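Long-range contact in oxalate biosynthetic component 1 (Burkholderia thailandensis, PDB 5IKY), which is a bifunctional enzyme of quorum sensing-dependent oxalogenesis, a serine hydrolase with additional lyase activity that produces oxalate: residues L226-T231 and H254-D259. Sequence-based numbering, arbitrary orientation.
Sequences LHTRAT and HIVLDD. With MG (magnesium ion), chain B.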
# COMPACT_ATOMS: atom_id res chain seq x y z
N LEU A 226 -13.48 -8.60 -8.92
CA LEU A 226 -13.24 -9.98 -8.52
C LEU A 226 -14.20 -11.03 -9.10
O LEU A 226 -15.39 -10.78 -9.27
CB LEU A 226 -13.21 -10.07 -7.00
CG LEU A 226 -12.07 -9.33 -6.31
CD1 LEU A 226 -12.20 -9.49 -4.81
CD2 LEU A 226 -10.71 -9.83 -6.79
N HIS A 227 -13.64 -12.21 -9.38
CA HIS A 227 -14.40 -13.44 -9.65
C HIS A 227 -13.93 -14.55 -8.70
O HIS A 227 -12.87 -14.45 -8.08
CB HIS A 227 -14.21 -13.92 -11.09
CG HIS A 227 -14.83 -13.06 -12.13
ND1 HIS A 227 -15.82 -13.51 -12.98
CD2 HIS A 227 -14.58 -11.78 -12.50
CE1 HIS A 227 -16.16 -12.55 -13.82
NE2 HIS A 227 -15.43 -11.48 -13.55
N THR A 228 -14.71 -15.63 -8.63
CA THR A 228 -14.26 -16.84 -7.94
C THR A 228 -14.50 -18.07 -8.82
O THR A 228 -15.26 -18.01 -9.78
CB THR A 228 -14.97 -17.04 -6.59
OG1 THR A 228 -16.39 -16.92 -6.76
CG2 THR A 228 -14.50 -16.00 -5.58
N ARG A 229 -13.82 -19.17 -8.51
CA ARG A 229 -13.90 -20.37 -9.33
C ARG A 229 -14.31 -21.59 -8.51
O ARG A 229 -13.77 -21.83 -7.42
CB ARG A 229 -12.57 -20.65 -10.02
CG ARG A 229 -12.02 -19.49 -10.84
CD ARG A 229 -12.88 -19.18 -12.04
NE ARG A 229 -12.24 -18.22 -12.93
CZ ARG A 229 -11.42 -18.56 -13.92
NH1 ARG A 229 -11.15 -19.83 -14.14
NH2 ARG A 229 -10.87 -17.62 -14.68
N ALA A 230 -15.24 -22.38 -9.04
CA ALA A 230 -15.69 -23.59 -8.38
C ALA A 230 -14.62 -24.67 -8.42
O ALA A 230 -13.76 -24.68 -9.30
CB ALA A 230 -16.97 -24.10 -9.02
N THR A 231 -14.68 -25.59 -7.46
CA THR A 231 -13.73 -26.70 -7.40
C THR A 231 -14.45 -28.04 -7.24
O THR A 231 -13.86 -29.02 -6.79
CB THR A 231 -12.74 -26.53 -6.23
OG1 THR A 231 -13.47 -26.45 -5.00
CG2 THR A 231 -11.90 -25.28 -6.41
N HIS A 254 -17.85 -19.23 -11.05
CA HIS A 254 -18.91 -19.53 -10.11
C HIS A 254 -18.76 -18.67 -8.88
O HIS A 254 -17.64 -18.41 -8.43
CB HIS A 254 -18.89 -21.02 -9.73
CG HIS A 254 -20.07 -21.45 -8.92
ND1 HIS A 254 -21.32 -21.65 -9.46
CD2 HIS A 254 -20.19 -21.72 -7.60
CE1 HIS A 254 -22.16 -22.03 -8.52
NE2 HIS A 254 -21.50 -22.07 -7.37
N ILE A 255 -19.87 -18.23 -8.32
CA ILE A 255 -19.83 -17.41 -7.11
C ILE A 255 -19.70 -18.32 -5.89
O ILE A 255 -20.63 -19.05 -5.54
CB ILE A 255 -21.08 -16.52 -7.01
CG1 ILE A 255 -21.17 -15.64 -8.26
CG2 ILE A 255 -21.02 -15.66 -5.76
CD1 ILE A 255 -22.35 -14.71 -8.27
N VAL A 256 -18.52 -18.30 -5.28
CA VAL A 256 -18.23 -19.16 -4.13
C VAL A 256 -18.27 -18.34 -2.84
O VAL A 256 -17.40 -17.50 -2.61
CB VAL A 256 -16.85 -19.83 -4.26
CG1 VAL A 256 -16.62 -20.81 -3.12
CG2 VAL A 256 -16.73 -20.54 -5.60
N LEU A 257 -19.28 -18.59 -2.02
CA LEU A 257 -19.52 -17.76 -0.85
C LEU A 257 -18.44 -17.92 0.22
O LEU A 257 -18.08 -16.96 0.89
CB LEU A 257 -20.90 -18.07 -0.26
CG LEU A 257 -22.05 -17.83 -1.24
CD1 LEU A 257 -23.40 -18.10 -0.59
CD2 LEU A 257 -21.99 -16.42 -1.80
N ASP A 258 -17.92 -19.14 0.36
CA ASP A 258 -16.86 -19.39 1.34
C ASP A 258 -15.57 -18.67 0.97
O ASP A 258 -14.84 -18.21 1.85
CB ASP A 258 -16.61 -20.89 1.48
CG ASP A 258 -17.74 -21.62 2.18
OD1 ASP A 258 -18.49 -20.96 2.93
OD2 ASP A 258 -17.88 -22.84 1.98
N ASP A 259 -15.29 -18.56 -0.32
CA ASP A 259 -14.12 -17.82 -0.78
C ASP A 259 -14.25 -16.33 -0.45
O ASP A 259 -13.31 -15.72 0.06
CB ASP A 259 -13.90 -18.00 -2.28
CG ASP A 259 -13.23 -19.33 -2.61
OD1 ASP A 259 -12.69 -19.97 -1.68
OD2 ASP A 259 -13.23 -19.71 -3.80
MG MG B . -15.82 -9.86 -15.09
O HOH W 1 -13.25 -22.23 -4.90
O HOH W 2 -12.05 -18.86 -6.03
O HOH W 3 -18.37 -9.74 -14.75
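Thr228, Ala230 and His254 form most of this junction in the TIM-barrel-like domain, where the loop leaving barrel strand 223-226 meets the turn that leads into helix 257-270. The hydroxyl of Thr228 does double duty: OG1 donates to His254 O over 2.6 Å, in the carbonyl plane and on a lone pair, and accepts the backbone N-H of Val256 at 2.9 Å, nearly straight at 160°. Its position between the backbone N and the carbonyl carbon (chi1 50°) turns OG1 into the bend of the turn, bridging two backbone groups on either side of Ile255, just where Val256 occupies the N-cap position of the helix. A third bond runs from His254 N to Thr228 O, 3.1 Å, its donor tilted 30° from the carbonyl plane. Beside this polar centre the methyl of Ala230 packs against His254, CB to CB at 3.7 Å, and meets the imidazole only obliquely. Val256 CG2 rests near Arg229 O, while Thr228 CG2 passes alongside Asp259 CB in the first turn of the helix. His227, just before Thr228, binds the magnesium ion through NE2 at 2.3 Å together with Glu477, and its ND1 is hydrogen-bonded to Asn253, adjacent to His254; the contact thus begins one residue beyond each partner of this second-shell bond. The guanidinium of Arg229 is hydrogen-bonded to backbone carbonyls, among them those of Gly13 and Gln251. Two waters complete the contact: each donates to Asp259 OD2, one also donating to Arg229 O and the other accepting from Arg229 N.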